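Local coordinates for protein excinuclease ABC, subunit A. (PDB 2VF7) that binds DNA, ATP and zinc and probably hydrolyses ATP as a UvrA-type ABC protein that probably helps recognise damage during DNA excision repair, at residues G128-Q134 with E298-F304; M602-T606 with I739-T743; L714-G718 with R771-Q775. The protein carries 1 engineered substitution. All coordinates share one frame; numbering follows the deposited sequence.

Contact 1 of 3, residues G128-Q134 with E298-F304; sequences GDYPPGQ and EALNVTF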
loop_
_atom_site.group_PDB
_atom_site.type_symbol
_atom_site.label_atom_id
_atom_site.label_comp_id
_atom_site.label_asym_id
_atom_site.label_seq_id
_atom_site.Cartn_x
_atom_site.Cartn_y
_atom_site.Cartn_z
ATOM N N GLY A 128 10.171 23.585 -27.121
ATOM C CA GLY A 128 10.149 24.973 -26.650
ATOM C C GLY A 128 11.312 25.834 -27.127
ATOM O O GLY A 128 12.342 25.320 -27.584
ATOM N N ASP A 129 11.148 27.150 -26.997
ATOM C CA ASP A 129 12.109 28.121 -27.523
ATOM C C ASP A 129 13.223 28.494 -26.541
ATOM O O ASP A 129 13.090 29.423 -25.737
ATOM C CB ASP A 129 11.384 29.369 -28.041
ATOM C CG ASP A 129 10.422 29.044 -29.190
ATOM O OD1 ASP A 129 10.896 28.963 -30.364
ATOM O OD2 ASP A 129 9.198 28.853 -28.917
ATOM N N TYR A 130 14.323 27.750 -26.632
ATOM C CA TYR A 130 15.554 28.018 -25.886
ATOM C C TYR A 130 16.247 29.325 -26.319
ATOM O O TYR A 130 16.089 29.762 -27.475
ATOM C CB TYR A 130 16.536 26.861 -26.099
ATOM C CG TYR A 130 16.185 25.576 -25.390
ATOM C CD1 TYR A 130 15.050 24.840 -25.747
ATOM C CD2 TYR A 130 17.008 25.081 -24.376
ATOM C CE1 TYR A 130 14.730 23.651 -25.094
ATOM C CE2 TYR A 130 16.703 23.894 -23.715
ATOM C CZ TYR A 130 15.563 23.184 -24.077
ATOM O OH TYR A 130 15.260 22.009 -23.428
ATOM N N PRO A 131 17.019 29.950 -25.397
ATOM C CA PRO A 131 17.965 31.025 -25.716
ATOM C C PRO A 131 18.848 30.718 -26.944
ATOM O O PRO A 131 18.828 29.587 -27.444
ATOM C CB PRO A 131 18.820 31.093 -24.448
ATOM C CG PRO A 131 17.883 30.764 -23.381
ATOM C CD PRO A 131 16.998 29.684 -23.944
ATOM N N PRO A 132 19.632 31.715 -27.423
ATOM C CA PRO A 132 20.455 31.571 -28.633
ATOM C C PRO A 132 21.139 30.204 -28.767
ATOM O O PRO A 132 21.137 29.622 -29.856
ATOM C CB PRO A 132 21.503 32.692 -28.484
ATOM C CG PRO A 132 21.254 33.316 -27.101
ATOM C CD PRO A 132 19.815 33.051 -26.829
ATOM N N GLY A 133 21.709 29.709 -27.667
ATOM C CA GLY A 133 22.285 28.366 -27.603
ATOM C C GLY A 133 22.474 27.940 -26.160
ATOM O O GLY A 133 23.488 28.273 -25.551
ATOM N N GLN A 134 21.495 27.207 -25.615
ATOM C CA GLN A 134 21.493 26.825 -24.189
ATOM C C GLN A 134 21.680 25.319 -23.906
ATOM O O GLN A 134 22.087 24.941 -22.801
ATOM C CB GLN A 134 20.225 27.335 -23.491
ATOM C CG GLN A 134 20.388 27.525 -21.983
ATOM C CD GLN A 134 19.204 27.017 -21.176
ATOM O OE1 GLN A 134 19.361 26.168 -20.295
ATOM N NE2 GLN A 134 18.014 27.532 -21.471
ATOM N N GLU A 298 17.469 28.638 -15.620
ATOM C CA GLU A 298 17.792 28.074 -16.926
ATOM C C GLU A 298 16.599 27.344 -17.550
ATOM O O GLU A 298 16.411 27.369 -18.770
ATOM C CB GLU A 298 19.055 27.198 -16.851
ATOM C CG GLU A 298 19.131 26.219 -15.675
ATOM C CD GLU A 298 19.189 24.762 -16.119
ATOM O OE1 GLU A 298 19.365 24.508 -17.336
ATOM O OE2 GLU A 298 19.075 23.869 -15.247
ATOM N N ALA A 299 15.788 26.712 -16.707
ATOM C CA ALA A 299 14.499 26.162 -17.127
ATOM C C ALA A 299 13.492 27.285 -17.398
ATOM O O ALA A 299 12.519 27.094 -18.130
ATOM C CB ALA A 299 13.963 25.199 -16.073
ATOM N N LEU A 300 13.749 28.453 -16.808
ATOM C CA LEU A 300 12.871 29.621 -16.905
ATOM C C LEU A 300 13.153 30.435 -18.167
ATOM O O LEU A 300 12.331 31.259 -18.587
ATOM C CB LEU A 300 13.034 30.489 -15.652
ATOM C CG LEU A 300 11.958 31.486 -15.199
ATOM C CD1 LEU A 300 12.081 31.711 -13.702
ATOM C CD2 LEU A 300 12.060 32.828 -15.938
ATOM N N ASN A 301 14.316 30.202 -18.773
ATOM C CA ASN A 301 14.664 30.837 -20.055
ATOM C C ASN A 301 13.943 30.214 -21.247
ATOM O O ASN A 301 13.677 30.895 -22.245
ATOM C CB ASN A 301 16.172 30.808 -20.282
ATOM C CG ASN A 301 16.934 31.606 -19.244
ATOM O OD1 ASN A 301 16.432 32.588 -18.692
ATOM N ND2 ASN A 301 18.158 31.183 -18.968
ATOM N N VAL A 302 13.636 28.921 -21.130
ATOM C CA VAL A 302 12.909 28.168 -22.159
ATOM C C VAL A 302 11.441 28.593 -22.198
ATOM O O VAL A 302 10.705 28.392 -21.236
ATOM C CB VAL A 302 13.005 26.638 -21.921
ATOM C CG1 VAL A 302 12.445 25.864 -23.120
ATOM C CG2 VAL A 302 14.452 26.220 -21.619
ATOM N N THR A 303 11.023 29.163 -23.323
ATOM C CA THR A 303 9.712 29.800 -23.435
ATOM C C THR A 303 8.734 29.000 -24.332
ATOM O O THR A 303 9.107 27.964 -24.893
ATOM C CB THR A 303 9.880 31.284 -23.922
ATOM O OG1 THR A 303 8.813 32.098 -23.419
ATOM C CG2 THR A 303 9.953 31.394 -25.460
ATOM N N PHE A 304 7.486 29.467 -24.426
ATOM C CA PHE A 304 6.512 28.996 -25.418
ATOM C C PHE A 304 5.384 30.017 -25.563
ATOM O O PHE A 304 4.807 30.453 -24.567
ATOM C CB PHE A 304 5.947 27.619 -25.058
ATOM C CG PHE A 304 5.063 27.020 -26.128
ATOM C CD1 PHE A 304 5.598 26.187 -27.105
ATOM C CD2 PHE A 304 3.691 27.277 -26.152
ATOM C CE1 PHE A 304 4.784 25.629 -28.087
ATOM C CE2 PHE A 304 2.874 26.724 -27.138
ATOM C CZ PHE A 304 3.422 25.900 -28.102
#
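Tyr-130 and Val-302 run side by side in the same direction, with the phenol ring laid flat over the two valine methyls. Val-302 CG2 sits over the middle of the ring, 3.9 Å from the centroid and 12° off the normal, a CH-pi contact with the face. Val-302 CG1 lies over the same face, nearer the rim, 3.7 Å from Tyr-130 CE1. With CG1 anti to the backbone N (chi1 -171°) and CG2 beside that N, anti to the carbonyl carbon, Val-302 offers both branches to the ring. Tyr-130 OH is hydrogen-bonded to Val-137 N outside the segments, which probably helps fix the ring. Pro-131 crosses Asn-301 at about a right angle, its CG 3.5 Å from Asn-301 CB. Gln-134 also lies crosswise to its partner Glu-298; Gln-134 NE2 donates to Glu-298 O over 3.1 Å, a bent bond, 136° at the hydrogen, with the acceptor out of the amide plane. Beyond the ring, Asp-129 and Thr-303 form a reciprocal backbone pair: Asp-129 N to Thr-303 O at 3.0 Å and Thr-303 N to Asp-129 O at 3.2 Å. Their side chains meet through Asp-129 CB and Thr-303 CG2, 3.6 Å apart. Phe-304 packs on helix 116-127, and Glu-298 lies about 10 Å from the zinc ligand Cys-151, measured between side chains. Two surface loops are thus joined by a single antiparallel beta bridge, a hydrogen-bonded pair, near the Cys4 zinc site.

Contact 2 of 3, residues M602-T606 with I739-T743; sequences MATYT and IKLAT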
loop_
_atom_site.group_PDB
_atom_site.type_symbol
_atom_site.label_atom_id
_atom_site.label_comp_id
_atom_site.label_asym_id
_atom_site.label_seq_id
_atom_site.Cartn_x
_atom_site.Cartn_y
_atom_site.Cartn_z
ATOM N N MET A 602 -23.202 16.365 17.116
ATOM C CA MET A 602 -24.326 17.296 17.343
ATOM C C MET A 602 -24.403 17.713 18.802
ATOM O O MET A 602 -24.586 18.903 19.105
ATOM C CB MET A 602 -25.666 16.645 17.014
ATOM C CG MET A 602 -26.168 16.810 15.594
ATOM S SD MET A 602 -27.408 15.522 15.280
ATOM C CE MET A 602 -28.410 16.349 14.077
ATOM N N ALA A 603 -24.281 16.725 19.691
ATOM C CA ALA A 603 -24.537 16.913 21.125
ATOM C C ALA A 603 -23.756 18.074 21.706
ATOM O O ALA A 603 -24.220 18.817 22.568
ATOM C CB ALA A 603 -24.195 15.652 21.894
ATOM N N THR A 604 -22.549 18.217 21.208
ATOM C CA THR A 604 -21.590 19.134 21.762
ATOM C C THR A 604 -21.500 20.416 20.917
ATOM O O THR A 604 -21.155 21.461 21.446
ATOM C CB THR A 604 -20.274 18.382 21.904
ATOM O OG1 THR A 604 -19.544 18.904 23.005
ATOM C CG2 THR A 604 -19.455 18.362 20.590
ATOM N N TYR A 605 -21.856 20.325 19.623
ATOM C CA TYR A 605 -21.880 21.472 18.707
ATOM C C TYR A 605 -23.103 22.389 18.939
ATOM O O TYR A 605 -23.040 23.615 18.717
ATOM C CB TYR A 605 -21.830 21.020 17.222
ATOM C CG TYR A 605 -21.562 22.181 16.261
ATOM C CD1 TYR A 605 -20.250 22.552 15.923
ATOM C CD2 TYR A 605 -22.615 22.945 15.726
ATOM C CE1 TYR A 605 -20.003 23.626 15.063
ATOM C CE2 TYR A 605 -22.368 24.022 14.886
ATOM C CZ TYR A 605 -21.061 24.354 14.562
ATOM O OH TYR A 605 -20.811 25.421 13.723
ATOM N N THR A 606 -24.219 21.777 19.340
ATOM C CA THR A 606 -25.437 22.511 19.649
ATOM C C THR A 606 -25.326 23.187 21.024
ATOM O O THR A 606 -25.890 24.256 21.243
ATOM C CB THR A 606 -26.670 21.617 19.604
ATOM O OG1 THR A 606 -26.453 20.493 20.455
ATOM C CG2 THR A 606 -26.932 21.123 18.207
ATOM N N ILE A 739 -26.936 21.146 10.498
ATOM C CA ILE A 739 -26.665 21.199 11.948
ATOM C C ILE A 739 -26.279 22.632 12.354
ATOM O O ILE A 739 -26.755 23.152 13.371
ATOM C CB ILE A 739 -25.541 20.194 12.363
ATOM C CG1 ILE A 739 -25.871 18.769 11.901
ATOM C CG2 ILE A 739 -25.269 20.207 13.861
ATOM C CD1 ILE A 739 -24.846 17.726 12.332
ATOM N N LYS A 740 -25.429 23.258 11.535
ATOM C CA LYS A 740 -24.949 24.620 11.761
ATOM C C LYS A 740 -26.085 25.606 11.662
ATOM O O LYS A 740 -26.141 26.574 12.416
ATOM C CB LYS A 740 -23.899 25.004 10.719
ATOM C CG LYS A 740 -22.546 24.322 10.864
ATOM C CD LYS A 740 -21.808 24.489 9.561
ATOM C CE LYS A 740 -20.674 23.535 9.446
ATOM N NZ LYS A 740 -19.416 24.174 9.875
ATOM N N LEU A 741 -26.970 25.365 10.697
ATOM C CA LEU A 741 -28.175 26.159 10.503
ATOM C C LEU A 741 -29.104 26.081 11.703
ATOM O O LEU A 741 -29.610 27.107 12.142
ATOM C CB LEU A 741 -28.915 25.696 9.251
ATOM C CG LEU A 741 -30.075 26.518 8.683
ATOM C CD1 LEU A 741 -29.697 27.992 8.544
ATOM C CD2 LEU A 741 -30.534 25.943 7.333
ATOM N N ALA A 742 -29.330 24.874 12.222
ATOM C CA ALA A 742 -30.254 24.666 13.337
ATOM C C ALA A 742 -29.744 25.328 14.607
ATOM O O ALA A 742 -30.527 25.866 15.401
ATOM C CB ALA A 742 -30.515 23.192 13.561
ATOM N N THR A 743 -28.420 25.301 14.776
ATOM C CA THR A 743 -27.744 25.987 15.875
ATOM C C THR A 743 -28.025 27.487 15.815
ATOM O O THR A 743 -28.145 28.139 16.851
ATOM C CB THR A 743 -26.223 25.712 15.864
ATOM O OG1 THR A 743 -25.994 24.307 15.702
ATOM C CG2 THR A 743 -25.575 26.154 17.161
#
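Tyr-605 reaches from helix 602-605 toward helix 733-743, and its ring bridges one turn of that helix, from Ile-739 and Lys-740 to Thr-743. From CB the chain leaves with CG anti to the backbone N (chi1 -168°), which directs the ring onto helix 733-743. Tyr-605 CD2 then passes Ile-739 CG2 at 4.2 Å and meets Thr-743 OG1, which lies in the ring plane at the edge, at 3.6 Å. One atom further, CE2 is near both Thr-743 OG1 and Lys-740 CG. CZ stays close to the same Lys-740 CG, and Tyr-605 OH ends 3.5 Å from Lys-740 CG, against the aliphatic part of that chain. The charged tip of Lys-740 turns elsewhere, to a salt bridge with Asp-590. One turn before Thr-606, Met-602 crosses Ile-739 at about a right angle, Met-602 CG 3.6 Å from Ile-739 CD1; Leu-719 touches both residues. The two threonines direct their hydroxyls to carbonyls of their own segments: Thr-606 OG1 donates to Met-602 O over 2.8 Å, and Thr-743 OG1 to Ile-739 O over 2.7 Å. Each carbonyl also takes the backbone N-H of the same threonine, so two donors grip it. No hydrogen bond spans the segments: both threonine hydroxyls and Lys-740 NZ are engaged elsewhere, leaving van der Waals packing, with Thr-743 OG1 at the tyrosine ring edge, to join them.

Contact 3 of 3, residues L714-G718 with R771-Q775; sequences LREVG and RLQRQ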
loop_
_atom_site.group_PDB
_atom_site.type_symbol
_atom_site.label_atom_id
_atom_site.label_comp_id
_atom_site.label_asym_id
_atom_site.label_seq_id
_atom_site.Cartn_x
_atom_site.Cartn_y
_atom_site.Cartn_z
ATOM N N LEU A 714 -33.172 20.795 15.213
ATOM C CA LEU A 714 -32.549 19.695 14.476
ATOM C C LEU A 714 -33.571 18.787 13.841
ATOM O O LEU A 714 -33.306 18.154 12.832
ATOM C CB LEU A 714 -31.663 18.885 15.391
ATOM C CG LEU A 714 -30.393 19.590 15.823
ATOM C CD1 LEU A 714 -29.773 18.789 16.952
ATOM C CD2 LEU A 714 -29.412 19.731 14.634
ATOM N N ARG A 715 -34.753 18.731 14.435
ATOM C CA ARG A 715 -35.798 17.838 13.957
ATOM C C ARG A 715 -36.536 18.495 12.814
ATOM O O ARG A 715 -36.720 17.883 11.763
ATOM C CB ARG A 715 -36.735 17.453 15.097
ATOM C CG ARG A 715 -37.265 16.046 15.002
ATOM C CD ARG A 715 -38.056 15.653 16.254
ATOM N NE ARG A 715 -39.218 14.829 15.921
ATOM C CZ ARG A 715 -40.379 15.310 15.478
ATOM N NH1 ARG A 715 -40.548 16.615 15.311
ATOM N NH2 ARG A 715 -41.379 14.486 15.199
ATOM N N GLU A 716 -36.921 19.756 13.024
ATOM C CA GLU A 716 -37.534 20.616 12.004
ATOM C C GLU A 716 -36.746 20.698 10.686
ATOM O O GLU A 716 -37.321 20.916 9.610
ATOM C CB GLU A 716 -37.715 22.039 12.558
ATOM C CG GLU A 716 -38.984 22.252 13.372
ATOM C CD GLU A 716 -39.018 23.600 14.096
ATOM O OE1 GLU A 716 -38.129 23.866 14.939
ATOM O OE2 GLU A 716 -39.957 24.393 13.832
ATOM N N VAL A 717 -35.432 20.549 10.776
ATOM C CA VAL A 717 -34.548 20.811 9.642
ATOM C C VAL A 717 -34.216 19.494 8.878
ATOM O O VAL A 717 -33.556 19.503 7.829
ATOM C CB VAL A 717 -33.310 21.666 10.118
ATOM C CG1 VAL A 717 -32.048 20.827 10.346
ATOM C CG2 VAL A 717 -33.064 22.826 9.191
ATOM N N GLY A 718 -34.707 18.375 9.422
ATOM C CA GLY A 718 -34.724 17.082 8.736
ATOM C C GLY A 718 -33.786 16.002 9.258
ATOM O O GLY A 718 -33.661 14.949 8.627
ATOM N N ARG A 771 -39.251 20.807 3.112
ATOM C CA ARG A 771 -39.100 20.938 4.566
ATOM C C ARG A 771 -38.020 21.959 4.963
ATOM O O ARG A 771 -38.154 22.643 5.983
ATOM C CB ARG A 771 -38.801 19.568 5.204
ATOM C CG ARG A 771 -38.809 19.532 6.753
ATOM C CD ARG A 771 -37.988 18.349 7.333
ATOM N NE ARG A 771 -38.798 17.334 8.020
ATOM C CZ ARG A 771 -39.333 17.480 9.240
ATOM N NH1 ARG A 771 -39.181 18.617 9.916
ATOM N NH2 ARG A 771 -40.045 16.501 9.788
ATOM N N LEU A 772 -36.953 22.063 4.173
ATOM C CA LEU A 772 -35.885 23.028 4.449
ATOM C C LEU A 772 -36.347 24.474 4.191
ATOM O O LEU A 772 -36.068 25.379 4.984
ATOM C CB LEU A 772 -34.633 22.703 3.610
ATOM C CG LEU A 772 -33.243 23.304 3.898
ATOM C CD1 LEU A 772 -33.106 24.725 3.381
ATOM C CD2 LEU A 772 -32.870 23.217 5.383
ATOM N N GLN A 773 -37.048 24.666 3.074
ATOM C CA GLN A 773 -37.543 25.972 2.639
ATOM C C GLN A 773 -38.520 26.642 3.634
ATOM O O GLN A 773 -38.529 27.871 3.763
ATOM C CB GLN A 773 -38.173 25.839 1.247
ATOM C CG GLN A 773 -38.416 27.160 0.525
ATOM C CD GLN A 773 -37.234 27.625 -0.327
ATOM O OE1 GLN A 773 -36.640 28.677 -0.065
ATOM N NE2 GLN A 773 -36.913 26.861 -1.367
ATOM N N ARG A 774 -39.332 25.841 4.326
ATOM C CA ARG A 774 -40.233 26.353 5.365
ATOM C C ARG A 774 -39.471 26.975 6.529
ATOM O O ARG A 774 -39.956 27.906 7.175
ATOM C CB ARG A 774 -41.125 25.245 5.921
ATOM C CG ARG A 774 -42.024 24.581 4.903
ATOM C CD ARG A 774 -43.180 23.853 5.583
ATOM N NE ARG A 774 -42.817 22.534 6.111
ATOM C CZ ARG A 774 -42.871 21.399 5.415
ATOM N NH1 ARG A 774 -43.263 21.407 4.141
ATOM N NH2 ARG A 774 -42.520 20.247 5.992
ATOM N N GLN A 775 -38.290 26.441 6.819
ATOM C CA GLN A 775 -37.488 26.965 7.917
ATOM C C GLN A 775 -36.794 28.264 7.495
ATOM O O GLN A 775 -36.615 29.171 8.314
ATOM C CB GLN A 775 -36.475 25.928 8.449
ATOM C CG GLN A 775 -36.938 24.448 8.467
ATOM C CD GLN A 775 -38.257 24.194 9.200
ATOM O OE1 GLN A 775 -38.532 24.768 10.268
ATOM N NE2 GLN A 775 -39.074 23.302 8.631
#
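The guanidinium of Arg-771 has Arg-715 O over one face and Glu-716 O at its edge, close to its plane. Only the edge contact is a hydrogen bond across the two segments: Arg-771 NH1 donates to Glu-716 O over 3.0 Å, with 153° at the hydrogen. The donor stands above the carbonyl plane of Glu-716, 55° out of it. Arg-715 O is 3.2 Å from Arg-771 NH1, but the angle is poor; this carbonyl instead accepts Gly-718 N. The bend at chi3 (-113°) turns the Arg-771 tip back over the end of helix 705-716, while Arg-771 CD rests 3.8 Å from Gly-718 CA. The rotation of the Gln-775 amide is set by a bond within its own helix: Gln-775 NE2 donates to Arg-771 O in the planes of both groups, over 2.9 Å. NE2 also comes close to Glu-716 O, though with poor hydrogen-bond geometry. At the other end of the amide, Gln-775 OE1 lies 3.7 Å from Glu-716 CB; in the conformer described, Glu-716 OE2 pairs with Lys-778 in a salt bridge. Deeper in the contact, Val-717 CG2 and Leu-772 CD2 meet at 3.8 Å, the two side chains lying alongside. Gly-718, with positive phi, completes a Schellman motif that ends helix 705-716. The carbonyl oxygens at this helix end probably carry partial negative charge, so a cationic arginine at the C-terminus would be electrostatically favourable and complement the Schellman bonds there.

How the contacts relate
Contacts 2 and 3 are neighbours within the range of the ABC transporter family, their centres about 13 Å apart, and their segments alternate along the chain. Consecutive helices 705-716 and 733-743 connect them: Leu-714 packs on Met-602, Thr-606 and Ala-742, while Leu-741 meets Leu-772. This continuous packing lies near the ADP site that includes Gln-726 and Glu-730, with the ligand about 9 Å from the side chain of Met-602. Contact 1 comes earlier in the chain, on the opposite side of its centre, about 57 and 61 Å from contacts 2 and 3 between centres. It joins surface loops near a zinc site, far from contacts 2 and 3 and the ADP beside them.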